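Local structure of Pgp2 (Campylobacter jejuni subsp. jejuni, 6XJ6) at residues A[32-37]-A[158-163]; A[37-42]-A[51-56]; A[181-186]-A[193-198]; A[177-182]-A[278-283]. The protein probably trims peptidoglycan as an LD-carboxypeptidase and helps set the helical cell shape of its bacterium, binding peptidoglycan through a pocket on its accessory NTF2 domain. One frame throughout, in Å; residues are numbered along the deposited sequence.

Contact 1 of 4, residues A[32-37]-A[158-163]; sequences TNKTDK and VMTEEK
Asn-33 points its amide NH2 at segment 158-163 and holds it twice. Asn-33 ND2 gives one proton to Glu-161 OE1 (2.9 Å) and the other to Lys-163 O (3.0 Å). Both acceptors lie in the amide plane, while the Glu-161 carboxylate stands almost square to it, 89° apart. OE1 is met on the anti side, tilted out of the carboxylate plane; OE2 is held by Arg-167 and the backbone of Ile-166. Asn-33 OD1 accepts from Asp-36 N (2.8 Å), an Asx motif where strand 27-33 ends. Lys-34 crosses Glu-162 in a salt bridge, with NZ on the syn lone pair of OE2 (2.8 Å). A bend at chi3 (64°) carries NZ there, and NZ also bonds the carbonyls of Leu-62 and Thr-74. Glu-162 OE1 takes the backbone N of Gly-64. Thr-35 OG1 donates to Glu-162 O (2.7 Å). A water bridges Thr-32 OG1 and Thr-160 OG1. Backbone bonds join the strands in parallel within the mixed sheet of the YkuD-type catalytic domain.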
loop_
_atom_site.group_PDB
_atom_site.type_symbol
_atom_site.label_atom_id
_atom_site.label_comp_id
_atom_site.label_asym_id
_atom_site.label_seq_id
_atom_site.Cartn_x
_atom_site.Cartn_y
_atom_site.Cartn_z
ATOM N N THR A 32 0.013 -10.235 -7.658
ATOM C CA THR A 32 -0.469 -11.602 -7.526
ATOM C C THR A 32 -1.990 -11.598 -7.521
ATOM O O THR A 32 -2.613 -10.769 -6.852
ATOM C CB THR A 32 0.029 -12.224 -6.205
ATOM O OG1 THR A 32 1.457 -12.202 -6.166
ATOM C CG2 THR A 32 -0.434 -13.665 -6.061
ATOM N N ASN A 33 -2.584 -12.542 -8.249
ATOM C CA ASN A 33 -4.025 -12.762 -8.212
ATOM C C ASN A 33 -4.288 -14.146 -7.635
ATOM O O ASN A 33 -3.869 -15.155 -8.214
ATOM C CB ASN A 33 -4.639 -12.630 -9.607
ATOM C CG ASN A 33 -6.156 -12.705 -9.582
ATOM O OD1 ASN A 33 -6.735 -13.768 -9.350
ATOM N ND2 ASN A 33 -6.806 -11.573 -9.808
ATOM N N LYS A 34 -4.976 -14.195 -6.489
ATOM C CA LYS A 34 -5.174 -15.465 -5.795
ATOM C C LYS A 34 -6.119 -16.411 -6.524
ATOM O O LYS A 34 -6.062 -17.619 -6.275
ATOM C CB LYS A 34 -5.708 -15.220 -4.387
ATOM C CG LYS A 34 -4.687 -14.631 -3.427
ATOM C CD LYS A 34 -5.353 -14.102 -2.169
ATOM C CE LYS A 34 -6.032 -15.212 -1.365
ATOM N NZ LYS A 34 -6.718 -14.692 -0.152
ATOM N N THR A 35 -7.002 -15.900 -7.385
ATOM C CA THR A 35 -7.877 -16.775 -8.160
ATOM C C THR A 35 -7.159 -17.300 -9.397
ATOM O O THR A 35 -7.236 -18.494 -9.712
ATOM C CB THR A 35 -9.159 -16.034 -8.568
ATOM O OG1 THR A 35 -9.901 -15.651 -7.404
ATOM C CG2 THR A 35 -10.041 -16.914 -9.441
ATOM N N ASP A 36 -6.459 -16.415 -10.114
ATOM C CA ASP A 36 -5.783 -16.810 -11.344
ATOM C C ASP A 36 -4.533 -17.634 -11.073
ATOM O O ASP A 36 -4.056 -18.336 -11.972
ATOM C CB ASP A 36 -5.388 -15.566 -12.142
ATOM C CG ASP A 36 -6.580 -14.725 -12.549
ATOM O OD1 ASP A 36 -7.702 -15.269 -12.627
ATOM O OD2 ASP A 36 -6.387 -13.514 -12.805
ATOM N N LYS A 37 -3.994 -17.562 -9.857
ATOM C CA LYS A 37 -2.723 -18.200 -9.515
ATOM C C LYS A 37 -1.608 -17.737 -10.452
ATOM O O LYS A 37 -0.796 -18.530 -10.933
ATOM C CB LYS A 37 -2.840 -19.726 -9.487
ATOM C CG LYS A 37 -3.978 -20.255 -8.630
ATOM C CD LYS A 37 -3.873 -19.817 -7.172
ATOM C CE LYS A 37 -5.003 -20.402 -6.337
ATOM N NZ LYS A 37 -5.028 -19.846 -4.958
ATOM N N VAL A 158 4.058 -4.824 -3.271
ATOM C CA VAL A 158 3.350 -6.091 -3.353
ATOM C C VAL A 158 1.871 -5.759 -3.433
ATOM O O VAL A 158 1.322 -5.141 -2.515
ATOM C CB VAL A 158 3.645 -6.961 -2.121
ATOM C CG1 VAL A 158 2.743 -8.194 -2.051
ATOM C CG2 VAL A 158 5.111 -7.353 -2.123
ATOM N N MET A 159 1.237 -6.159 -4.523
ATOM C CA MET A 159 -0.170 -5.889 -4.765
ATOM C C MET A 159 -0.830 -7.244 -4.964
ATOM O O MET A 159 -0.528 -7.949 -5.928
ATOM C CB MET A 159 -0.314 -4.999 -5.998
ATOM C CG MET A 159 -1.734 -4.674 -6.373
ATOM S SD MET A 159 -1.764 -3.483 -7.720
ATOM C CE MET A 159 -3.489 -3.557 -8.175
ATOM N N THR A 160 -1.694 -7.631 -4.030
ATOM C CA THR A 160 -2.323 -8.942 -4.058
ATOM C C THR A 160 -3.830 -8.795 -4.170
ATOM O O THR A 160 -4.468 -8.183 -3.304
ATOM C CB THR A 160 -1.932 -9.759 -2.835
ATOM O OG1 THR A 160 -0.502 -9.854 -2.815
ATOM C CG2 THR A 160 -2.539 -11.150 -2.901
ATOM N N GLU A 161 -4.375 -9.348 -5.246
ATOM C CA GLU A 161 -5.797 -9.372 -5.540
ATOM C C GLU A 161 -6.395 -10.707 -5.123
ATOM O O GLU A 161 -5.737 -11.750 -5.170
ATOM C CB GLU A 161 -6.026 -9.231 -7.048
ATOM C CG GLU A 161 -5.475 -7.975 -7.644
ATOM C CD GLU A 161 -5.548 -7.951 -9.154
ATOM O OE1 GLU A 161 -5.476 -9.019 -9.802
ATOM O OE2 GLU A 161 -5.659 -6.837 -9.709
ATOM N N GLU A 162 -7.675 -10.675 -4.755
ATOM C CA GLU A 162 -8.393 -11.912 -4.474
ATOM C C GLU A 162 -8.907 -12.543 -5.760
ATOM O O GLU A 162 -8.608 -13.701 -6.064
ATOM C CB GLU A 162 -9.564 -11.626 -3.536
ATOM C CG GLU A 162 -10.392 -12.835 -3.163
ATOM C CD GLU A 162 -9.746 -13.705 -2.113
ATOM O OE1 GLU A 162 -10.340 -14.758 -1.808
ATOM O OE2 GLU A 162 -8.667 -13.337 -1.614
ATOM N N LYS A 163 -9.713 -11.798 -6.516
ATOM C CA LYS A 163 -10.311 -12.314 -7.738
ATOM C C LYS A 163 -10.380 -11.211 -8.779
ATOM O O LYS A 163 -9.803 -11.336 -9.863
ATOM C CB LYS A 163 -11.717 -12.855 -7.465
ATOM C CG LYS A 163 -12.426 -13.401 -8.687
ATOM C CD LYS A 163 -13.855 -13.787 -8.353
ATOM C CE LYS A 163 -14.572 -14.370 -9.558
ATOM N NZ LYS A 163 -14.053 -15.722 -9.907
HETATM O O HOH W 1 1.704 -9.894 -4.764
HETATM O O HOH W 2 -9.985 -13.854 -11.252
HETATM O O HOH W 3 -8.797 -11.437 -12.951
#

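Contact 2 of 4, residues A[37-42]-A[51-56]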
loop_
_atom_site.group_PDB
_atom_site.type_symbol
_atom_site.label_atom_id
_atom_site.label_comp_id
_atom_site.label_asym_id
_atom_site.label_seq_id
_atom_site.Cartn_x
_atom_site.Cartn_y
_atom_site.Cartn_z
ATOM N N LYS A 37 -3.994 -17.562 -9.857
ATOM C CA LYS A 37 -2.723 -18.200 -9.515
ATOM C C LYS A 37 -1.608 -17.737 -10.452
ATOM O O LYS A 37 -0.796 -18.530 -10.933
ATOM C CB LYS A 37 -2.840 -19.726 -9.487
ATOM C CG LYS A 37 -3.978 -20.255 -8.630
ATOM C CD LYS A 37 -3.873 -19.817 -7.172
ATOM C CE LYS A 37 -5.003 -20.402 -6.337
ATOM N NZ LYS A 37 -5.028 -19.846 -4.958
ATOM N N ILE A 38 -1.558 -16.426 -10.686
ATOM C CA ILE A 38 -0.523 -15.810 -11.504
ATOM C C ILE A 38 0.155 -14.735 -10.674
ATOM O O ILE A 38 -0.520 -13.930 -10.021
ATOM C CB ILE A 38 -1.081 -15.197 -12.807
ATOM C CG1 ILE A 38 -1.721 -16.276 -13.685
ATOM C CG2 ILE A 38 0.040 -14.489 -13.582
ATOM C CD1 ILE A 38 -2.413 -15.747 -14.942
ATOM N N LEU A 39 1.483 -14.732 -10.695
ATOM C CA LEU A 39 2.288 -13.657 -10.137
ATOM C C LEU A 39 3.093 -13.033 -11.267
ATOM O O LEU A 39 3.713 -13.749 -12.066
ATOM C CB LEU A 39 3.225 -14.178 -9.039
ATOM C CG LEU A 39 4.129 -13.143 -8.353
ATOM C CD1 LEU A 39 4.425 -13.569 -6.912
ATOM C CD2 LEU A 39 5.444 -12.943 -9.111
ATOM N N ARG A 40 3.061 -11.706 -11.347
ATOM C CA ARG A 40 3.829 -10.958 -12.329
ATOM C C ARG A 40 4.591 -9.861 -11.606
ATOM O O ARG A 40 4.146 -9.362 -10.572
ATOM C CB ARG A 40 2.912 -10.342 -13.396
ATOM C CG ARG A 40 2.300 -11.371 -14.330
ATOM C CD ARG A 40 1.111 -10.849 -15.116
ATOM N NE ARG A 40 0.713 -11.833 -16.119
ATOM C CZ ARG A 40 -0.491 -11.912 -16.681
ATOM N NH1 ARG A 40 -1.455 -11.062 -16.350
ATOM N NH2 ARG A 40 -0.732 -12.857 -17.581
ATOM N N VAL A 41 5.763 -9.514 -12.128
ATOM C CA VAL A 41 6.508 -8.357 -11.653
ATOM C C VAL A 41 6.539 -7.331 -12.769
ATOM O O VAL A 41 6.958 -7.631 -13.896
ATOM C CB VAL A 41 7.931 -8.705 -11.188
ATOM C CG1 VAL A 41 8.591 -7.460 -10.609
ATOM C CG2 VAL A 41 7.903 -9.812 -10.147
ATOM N N TYR A 42 6.099 -6.124 -12.451
ATOM C CA TYR A 42 6.088 -5.023 -13.395
ATOM C C TYR A 42 7.032 -3.937 -12.918
ATOM O O TYR A 42 7.050 -3.597 -11.736
ATOM C CB TYR A 42 4.702 -4.409 -13.489
ATOM C CG TYR A 42 3.678 -5.296 -14.132
ATOM C CD1 TYR A 42 3.536 -5.337 -15.513
ATOM C CD2 TYR A 42 2.837 -6.084 -13.361
ATOM C CE1 TYR A 42 2.590 -6.146 -16.101
ATOM C CE2 TYR A 42 1.890 -6.892 -13.943
ATOM C CZ TYR A 42 1.769 -6.919 -15.311
ATOM O OH TYR A 42 0.820 -7.728 -15.897
ATOM N N LYS A 51 6.512 -5.697 -18.178
ATOM C CA LYS A 51 6.447 -6.963 -17.457
ATOM C C LYS A 51 7.822 -7.618 -17.478
ATOM O O LYS A 51 8.339 -7.961 -18.549
ATOM C CB LYS A 51 5.402 -7.893 -18.073
ATOM C CG LYS A 51 5.147 -9.144 -17.240
ATOM C CD LYS A 51 3.901 -9.897 -17.689
ATOM C CE LYS A 51 4.104 -10.590 -19.017
ATOM N NZ LYS A 51 2.872 -11.306 -19.448
ATOM N N ASP A 52 8.413 -7.789 -16.290
ATOM C CA ASP A 52 9.756 -8.329 -16.150
ATOM C C ASP A 52 9.787 -9.768 -15.666
ATOM O O ASP A 52 10.832 -10.413 -15.775
ATOM C CB ASP A 52 10.567 -7.481 -15.160
ATOM C CG ASP A 52 10.940 -6.136 -15.717
ATOM O OD1 ASP A 52 10.926 -5.985 -16.954
ATOM O OD2 ASP A 52 11.254 -5.232 -14.914
ATOM N N PHE A 53 8.680 -10.279 -15.138
ATOM C CA PHE A 53 8.637 -11.632 -14.611
ATOM C C PHE A 53 7.191 -12.100 -14.598
ATOM O O PHE A 53 6.263 -11.310 -14.385
ATOM C CB PHE A 53 9.218 -11.710 -13.191
ATOM C CG PHE A 53 9.117 -13.078 -12.570
ATOM C CD1 PHE A 53 10.149 -13.989 -12.702
ATOM C CD2 PHE A 53 7.995 -13.453 -11.850
ATOM C CE1 PHE A 53 10.060 -15.249 -12.151
ATOM C CE2 PHE A 53 7.902 -14.717 -11.292
ATOM C CZ PHE A 53 8.931 -15.611 -11.434
ATOM N N GLU A 54 7.011 -13.396 -14.822
ATOM C CA GLU A 54 5.693 -13.994 -14.728
ATOM C C GLU A 54 5.834 -15.468 -14.389
ATOM O O GLU A 54 6.685 -16.164 -14.953
ATOM C CB GLU A 54 4.939 -13.837 -16.051
ATOM C CG GLU A 54 3.613 -14.563 -16.110
ATOM C CD GLU A 54 2.954 -14.382 -17.454
ATOM O OE1 GLU A 54 2.308 -13.335 -17.653
ATOM O OE2 GLU A 54 3.129 -15.263 -18.326
ATOM N N GLN A 55 4.995 -15.940 -13.469
ATOM C CA GLN A 55 4.795 -17.375 -13.309
ATOM C C GLN A 55 3.310 -17.652 -13.150
ATOM O O GLN A 55 2.626 -16.981 -12.372
ATOM C CB GLN A 55 5.554 -17.972 -12.119
ATOM C CG GLN A 55 5.624 -19.492 -12.219
ATOM C CD GLN A 55 5.871 -20.185 -10.899
ATOM O OE1 GLN A 55 6.970 -20.129 -10.348
ATOM N NE2 GLN A 55 4.848 -20.863 -10.392
ATOM N N LYS A 56 2.827 -18.645 -13.888
ATOM C CA LYS A 56 1.466 -19.131 -13.743
ATOM C C LYS A 56 1.464 -20.374 -12.855
ATOM O O LYS A 56 2.508 -20.962 -12.559
ATOM C CB LYS A 56 0.854 -19.402 -15.125
ATOM C CG LYS A 56 0.902 -18.162 -16.043
ATOM C CD LYS A 56 0.227 -18.369 -17.396
ATOM C CE LYS A 56 0.300 -17.093 -18.230
ATOM N NZ LYS A 56 -0.202 -17.268 -19.625
#
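This is a beta hairpin at the edge of the mixed sheet of the L,D-transpeptidase-like domain, with a classic bulge. Its strands run antiparallel, and 48-56 is one of the sheet's two outermost within the chain. Leu-39 and Gln-55 form a hydrogen-bonded pair, with Leu-39 N to Gln-55 O at 3.0 Å. At the bulge, Asp-52 and Phe-53 both face Val-41. Val-41 O takes Asp-52 N at 2.8 Å and Phe-53 N only weakly. On the buried face, Leu-39 CD2 lies 3.7 Å from Phe-53 CE2, and Val-41 CG2 rests against Phe-53 CB. Helix 141-151 covers this side, where Phe-147 meets the Phe-53 ring edge-to-face. The other face holds Ile-38, Tyr-42 and a salt-bridge network of Arg-40, Glu-54 and Lys-51. Arg-40 and Glu-54 lie side by side, with Ile-38 CG2 over one guanidinium face. Arg-40 NE reaches Glu-54 OE1 at 2.7 Å, on the anti side but tilted from the carboxylate plane. Lys-51 NZ meets Glu-54 OE1 from the opposite carboxylate face, at 2.8 Å.

Contact 3 of 4, residues A[181-186]-A[193-198]; sequences FTWKLA and NTYLSF
Trp-183, Phe-198 and Tyr-195 bury the most surface here and form an aromatic cluster in the NTF2-like domain. It lies between helix 170-188 and the short helix 192-196 with the residues that follow. The indole and the Tyr-195 ring lie side by side and point the same way. Their planes are only 14° apart but slid past each other, so the rings barely overlap. The closest approach is Trp-183 NE1 to Tyr-195 CE2, 3.4 Å. The NE1 proton goes to Tyr-199 OH, and Tyr-195 OH bonds to Lys-219. Trp-183 CG stands anti to the backbone N (chi1 167°), which carries the indole alongside Tyr-195. The Phe-198 ring meets the indole obliquely. Trp-183 CB sits over one face of the Phe-198 ring, a CH-pi contact at 4.0 Å from the centroid. Ser-197 OG lies over the opposite face. Beside the cluster, Ala-186 CB packs on Tyr-195 N at 3.5 Å. At the ring edge of Phe-198, Thr-182 CG2 meets CZ at 3.7 Å.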
loop_
_atom_site.group_PDB
_atom_site.type_symbol
_atom_site.label_atom_id
_atom_site.label_comp_id
_atom_site.label_asym_id
_atom_site.label_seq_id
_atom_site.Cartn_x
_atom_site.Cartn_y
_atom_site.Cartn_z
ATOM N N PHE A 181 -3.606 17.606 -1.130
ATOM C CA PHE A 181 -3.050 18.937 -0.918
ATOM C C PHE A 181 -4.053 19.883 -0.269
ATOM O O PHE A 181 -3.650 20.846 0.394
ATOM C CB PHE A 181 -2.467 19.479 -2.227
ATOM C CG PHE A 181 -1.126 18.899 -2.531
ATOM C CD1 PHE A 181 0.017 19.454 -1.985
ATOM C CD2 PHE A 181 -1.010 17.754 -3.290
ATOM C CE1 PHE A 181 1.255 18.900 -2.221
ATOM C CE2 PHE A 181 0.229 17.191 -3.528
ATOM C CZ PHE A 181 1.363 17.767 -2.993
ATOM N N THR A 182 -5.353 19.618 -0.429
ATOM C CA THR A 182 -6.367 20.386 0.284
ATOM C C THR A 182 -6.341 20.050 1.767
ATOM O O THR A 182 -6.447 20.941 2.621
ATOM C CB THR A 182 -7.744 20.085 -0.311
ATOM O OG1 THR A 182 -7.745 20.415 -1.711
ATOM C CG2 THR A 182 -8.840 20.884 0.398
ATOM N N TRP A 183 -6.189 18.764 2.083
ATOM C CA TRP A 183 -6.016 18.329 3.464
ATOM C C TRP A 183 -4.744 18.916 4.066
ATOM O O TRP A 183 -4.750 19.391 5.209
ATOM C CB TRP A 183 -5.997 16.799 3.455
ATOM C CG TRP A 183 -5.539 16.071 4.695
ATOM C CD1 TRP A 183 -6.257 15.833 5.833
ATOM C CD2 TRP A 183 -4.280 15.420 4.873
ATOM N NE1 TRP A 183 -5.509 15.098 6.716
ATOM C CE2 TRP A 183 -4.291 14.828 6.149
ATOM C CE3 TRP A 183 -3.140 15.285 4.075
ATOM C CZ2 TRP A 183 -3.205 14.110 6.647
ATOM C CZ3 TRP A 183 -2.062 14.583 4.572
ATOM C CH2 TRP A 183 -2.100 14.003 5.848
ATOM N N LYS A 184 -3.650 18.919 3.299
ATOM C CA LYS A 184 -2.404 19.531 3.753
ATOM C C LYS A 184 -2.606 21.004 4.092
ATOM O O LYS A 184 -2.124 21.489 5.126
ATOM C CB LYS A 184 -1.342 19.381 2.661
ATOM C CG LYS A 184 0.007 20.009 2.977
ATOM C CD LYS A 184 0.950 19.857 1.793
ATOM C CE LYS A 184 2.266 20.564 2.011
ATOM N NZ LYS A 184 2.109 22.046 2.056
ATOM N N LEU A 185 -3.306 21.738 3.226
ATOM C CA LEU A 185 -3.521 23.158 3.478
ATOM C C LEU A 185 -4.355 23.369 4.734
ATOM O O LEU A 185 -4.104 24.301 5.508
ATOM C CB LEU A 185 -4.207 23.803 2.272
ATOM C CG LEU A 185 -4.472 25.307 2.402
ATOM C CD1 LEU A 185 -3.160 26.069 2.520
ATOM C CD2 LEU A 185 -5.273 25.822 1.224
ATOM N N ALA A 186 -5.359 22.519 4.947
ATOM C CA ALA A 186 -6.182 22.634 6.146
ATOM C C ALA A 186 -5.343 22.444 7.404
ATOM O O ALA A 186 -5.485 23.196 8.376
ATOM C CB ALA A 186 -7.314 21.609 6.095
ATOM N N ASN A 193 -12.272 22.168 10.662
ATOM C CA ASN A 193 -13.439 21.601 9.992
ATOM C C ASN A 193 -13.072 21.011 8.635
ATOM O O ASN A 193 -13.494 19.899 8.298
ATOM C CB ASN A 193 -14.541 22.649 9.867
ATOM C CG ASN A 193 -15.155 23.002 11.207
ATOM O OD1 ASN A 193 -15.005 22.262 12.179
ATOM N ND2 ASN A 193 -15.851 24.131 11.265
ATOM N N THR A 194 -12.286 21.738 7.837
ATOM C CA THR A 194 -11.859 21.192 6.551
ATOM C C THR A 194 -10.987 19.958 6.747
ATOM O O THR A 194 -11.152 18.951 6.049
ATOM C CB THR A 194 -11.119 22.260 5.743
ATOM O OG1 THR A 194 -11.972 23.395 5.555
ATOM C CG2 THR A 194 -10.707 21.712 4.376
ATOM N N TYR A 195 -10.046 20.024 7.689
ATOM C CA TYR A 195 -9.171 18.889 7.970
ATOM C C TYR A 195 -9.985 17.644 8.309
ATOM O O TYR A 195 -9.774 16.572 7.731
ATOM C CB TYR A 195 -8.237 19.274 9.119
ATOM C CG TYR A 195 -7.363 18.174 9.685
ATOM C CD1 TYR A 195 -7.727 17.522 10.857
ATOM C CD2 TYR A 195 -6.156 17.823 9.086
ATOM C CE1 TYR A 195 -6.935 16.536 11.401
ATOM C CE2 TYR A 195 -5.351 16.830 9.627
ATOM C CZ TYR A 195 -5.747 16.198 10.788
ATOM O OH TYR A 195 -4.961 15.211 11.346
ATOM N N LEU A 196 -10.943 17.778 9.225
ATOM C CA LEU A 196 -11.732 16.632 9.662
ATOM C C LEU A 196 -12.637 16.079 8.570
ATOM O O LEU A 196 -13.019 14.907 8.638
ATOM C CB LEU A 196 -12.573 17.002 10.883
ATOM C CG LEU A 196 -11.796 17.309 12.163
ATOM C CD1 LEU A 196 -12.733 17.821 13.241
ATOM C CD2 LEU A 196 -11.052 16.069 12.643
ATOM N N SER A 197 -12.988 16.881 7.566
ATOM C CA SER A 197 -13.834 16.387 6.484
ATOM C C SER A 197 -13.174 15.272 5.683
ATOM O O SER A 197 -13.864 14.592 4.915
ATOM C CB SER A 197 -14.207 17.534 5.541
ATOM O OG SER A 197 -13.120 17.899 4.708
ATOM N N PHE A 198 -11.868 15.068 5.830
ATOM C CA PHE A 198 -11.162 14.039 5.085
ATOM C C PHE A 198 -11.028 12.735 5.855
ATOM O O PHE A 198 -10.317 11.837 5.402
ATOM C CB PHE A 198 -9.784 14.544 4.655
ATOM C CG PHE A 198 -9.847 15.626 3.622
ATOM C CD1 PHE A 198 -9.642 16.945 3.970
ATOM C CD2 PHE A 198 -10.142 15.320 2.306
ATOM C CE1 PHE A 198 -9.709 17.938 3.023
ATOM C CE2 PHE A 198 -10.215 16.312 1.350
ATOM C CZ PHE A 198 -10.001 17.625 1.710
#

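Contact 4 of 4, residues A[177-182]-A[278-283]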
loop_
_atom_site.group_PDB
_atom_site.type_symbol
_atom_site.label_atom_id
_atom_site.label_comp_id
_atom_site.label_asym_id
_atom_site.label_seq_id
_atom_site.Cartn_x
_atom_site.Cartn_y
_atom_site.Cartn_z
ATOM N N LEU A 177 -5.045 13.292 -5.301
ATOM C CA LEU A 177 -3.927 14.212 -5.117
ATOM C C LEU A 177 -4.418 15.614 -4.787
ATOM O O LEU A 177 -3.841 16.296 -3.931
ATOM C CB LEU A 177 -3.045 14.224 -6.361
ATOM C CG LEU A 177 -2.123 13.015 -6.482
ATOM C CD1 LEU A 177 -1.579 12.869 -7.881
ATOM C CD2 LEU A 177 -0.981 13.150 -5.489
ATOM N N ALA A 178 -5.482 16.064 -5.452
ATOM C CA ALA A 178 -6.056 17.357 -5.109
ATOM C C ALA A 178 -6.577 17.356 -3.677
ATOM O O ALA A 178 -6.387 18.333 -2.941
ATOM C CB ALA A 178 -7.163 17.709 -6.096
ATOM N N ASP A 179 -7.228 16.265 -3.257
ATOM C CA ASP A 179 -7.690 16.162 -1.876
ATOM C C ASP A 179 -6.518 16.156 -0.903
ATOM O O ASP A 179 -6.573 16.797 0.155
ATOM C CB ASP A 179 -8.511 14.888 -1.690
ATOM C CG ASP A 179 -9.884 14.966 -2.323
ATOM O OD1 ASP A 179 -10.350 16.083 -2.634
ATOM O OD2 ASP A 179 -10.507 13.891 -2.490
ATOM N N LEU A 180 -5.453 15.423 -1.238
ATOM C CA LEU A 180 -4.273 15.374 -0.381
ATOM C C LEU A 180 -3.739 16.773 -0.091
ATOM O O LEU A 180 -3.417 17.101 1.055
ATOM C CB LEU A 180 -3.195 14.525 -1.051
ATOM C CG LEU A 180 -1.884 14.358 -0.282
ATOM C CD1 LEU A 180 -2.089 13.482 0.942
ATOM C CD2 LEU A 180 -0.821 13.776 -1.183
ATOM N N PHE A 181 -3.606 17.606 -1.130
ATOM C CA PHE A 181 -3.050 18.937 -0.918
ATOM C C PHE A 181 -4.053 19.883 -0.269
ATOM O O PHE A 181 -3.650 20.846 0.394
ATOM C CB PHE A 181 -2.467 19.479 -2.227
ATOM C CG PHE A 181 -1.126 18.899 -2.531
ATOM C CD1 PHE A 181 0.017 19.454 -1.985
ATOM C CD2 PHE A 181 -1.010 17.754 -3.290
ATOM C CE1 PHE A 181 1.255 18.900 -2.221
ATOM C CE2 PHE A 181 0.229 17.191 -3.528
ATOM C CZ PHE A 181 1.363 17.767 -2.993
ATOM N N THR A 182 -5.353 19.618 -0.429
ATOM C CA THR A 182 -6.367 20.386 0.284
ATOM C C THR A 182 -6.341 20.050 1.767
ATOM O O THR A 182 -6.447 20.941 2.621
ATOM C CB THR A 182 -7.744 20.085 -0.311
ATOM O OG1 THR A 182 -7.745 20.415 -1.711
ATOM C CG2 THR A 182 -8.840 20.884 0.398
ATOM N N LYS A 278 -19.276 10.597 -2.984
ATOM C CA LYS A 278 -19.199 11.921 -3.584
ATOM C C LYS A 278 -17.837 12.195 -4.206
ATOM O O LYS A 278 -17.561 13.334 -4.596
ATOM C CB LYS A 278 -19.551 12.988 -2.545
ATOM C CG LYS A 278 -20.853 12.705 -1.789
ATOM C CD LYS A 278 -22.033 12.484 -2.736
ATOM C CE LYS A 278 -23.269 12.002 -1.993
ATOM N NZ LYS A 278 -24.327 11.541 -2.935
ATOM N N GLY A 279 -16.988 11.175 -4.312
ATOM C CA GLY A 279 -15.706 11.322 -4.966
ATOM C C GLY A 279 -14.621 11.931 -4.114
ATOM O O GLY A 279 -13.613 12.385 -4.661
ATOM N N LYS A 280 -14.785 11.945 -2.792
ATOM C CA LYS A 280 -13.862 12.619 -1.890
ATOM C C LYS A 280 -13.041 11.610 -1.098
ATOM O O LYS A 280 -13.544 10.551 -0.705
ATOM C CB LYS A 280 -14.620 13.516 -0.907
ATOM C CG LYS A 280 -13.717 14.303 0.023
ATOM C CD LYS A 280 -14.506 15.282 0.884
ATOM C CE LYS A 280 -13.570 16.138 1.720
ATOM N NZ LYS A 280 -14.247 17.295 2.353
ATOM N N MET A 281 -11.782 11.968 -0.849
ATOM C CA MET A 281 -10.892 11.153 -0.033
ATOM C C MET A 281 -11.407 11.047 1.394
ATOM O O MET A 281 -11.761 12.051 2.019
ATOM C CB MET A 281 -9.509 11.803 -0.003
ATOM C CG MET A 281 -8.491 11.038 0.821
ATOM S SD MET A 281 -6.842 11.746 0.744
ATOM C CE MET A 281 -7.014 13.115 1.872
ATOM N N LYS A 282 -11.414 9.825 1.921
ATOM C CA LYS A 282 -11.708 9.576 3.326
ATOM C C LYS A 282 -10.603 8.699 3.890
ATOM O O LYS A 282 -10.416 7.565 3.435
ATOM C CB LYS A 282 -13.072 8.903 3.495
ATOM C CG LYS A 282 -14.245 9.821 3.192
ATOM C CD LYS A 282 -14.375 10.930 4.228
ATOM C CE LYS A 282 -15.630 11.747 4.004
ATOM N NZ LYS A 282 -15.863 12.724 5.102
ATOM N N ILE A 283 -9.885 9.220 4.879
ATOM C CA ILE A 283 -8.743 8.527 5.465
ATOM C C ILE A 283 -9.245 7.454 6.423
ATOM O O ILE A 283 -10.061 7.729 7.312
ATOM C CB ILE A 283 -7.822 9.530 6.179
ATOM C CG1 ILE A 283 -7.227 10.510 5.164
ATOM C CG2 ILE A 283 -6.713 8.804 6.945
ATOM C CD1 ILE A 283 -6.654 11.749 5.785
HETATM O O HOH W 4 -10.936 12.039 -4.437
HETATM O O HOH W 5 -12.693 15.474 -4.212
#
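In the NTF2-like domain, a helix lies against the start of a sheet strand, and one aspartate of the helix ties the two together. The helix is 170-188 and the strand is 281-283, reached through the turn at Gly-279. Asp-179 carries the contact. Its OD2 accepts the backbone N of Met-281 at 2.8 Å. The donor comes in from above the carboxylate plane, 40° out of it. CG of Asp-179 stands anti to the carbonyl carbon (chi1 -73°), and this directs the carboxylate toward the strand. A water bridges the two segments. It donates to Asp-179 OD2 and to Gly-279 O, each at 2.7 Å. The side chains of Asp-179 and Met-281 run alongside in opposite senses, and their CB atoms are 3.7 Å apart. The Met-281 chain leaves with CG anti to the backbone N, then bends at chi3 (78°). This lays Met-281 CE near the helix backbone, 4.2 Å from Leu-180 N. Met-281 also packs on Leu-176 and Trp-183 of the same helix and on Val-273 of strand 263-275. That strand pairs with 281-283, while Leu-180 touches Leu-271 on it and Phe-233 on strand 232-240.

Contacts 1 and 2 belong to the catalytic domain and contacts 3 and 4 to the NTF2-like domain. Contacts 1 and 2 share Lys-37 and have centres about 11 Å apart. They are joined by a probable hydrogen bond from Asn-33 N to Ile-38 O, 3.1 Å, between neighbouring strands of one sheet. The side chains of Thr-32 and Leu-39 each lie about 10 Å from that of the predicted nucleophile Cys-136, and Leu-39 is as far from the predicted proton donor/acceptor His-119. Contacts 3 and 4 share Phe-181 and Thr-182, with centres about 8 Å apart. Lys-280 NZ reaches Ser-197 OG there, 2.7 Å. The two pairs do not touch; contacts 2 and 3 have centres about 39 Å apart.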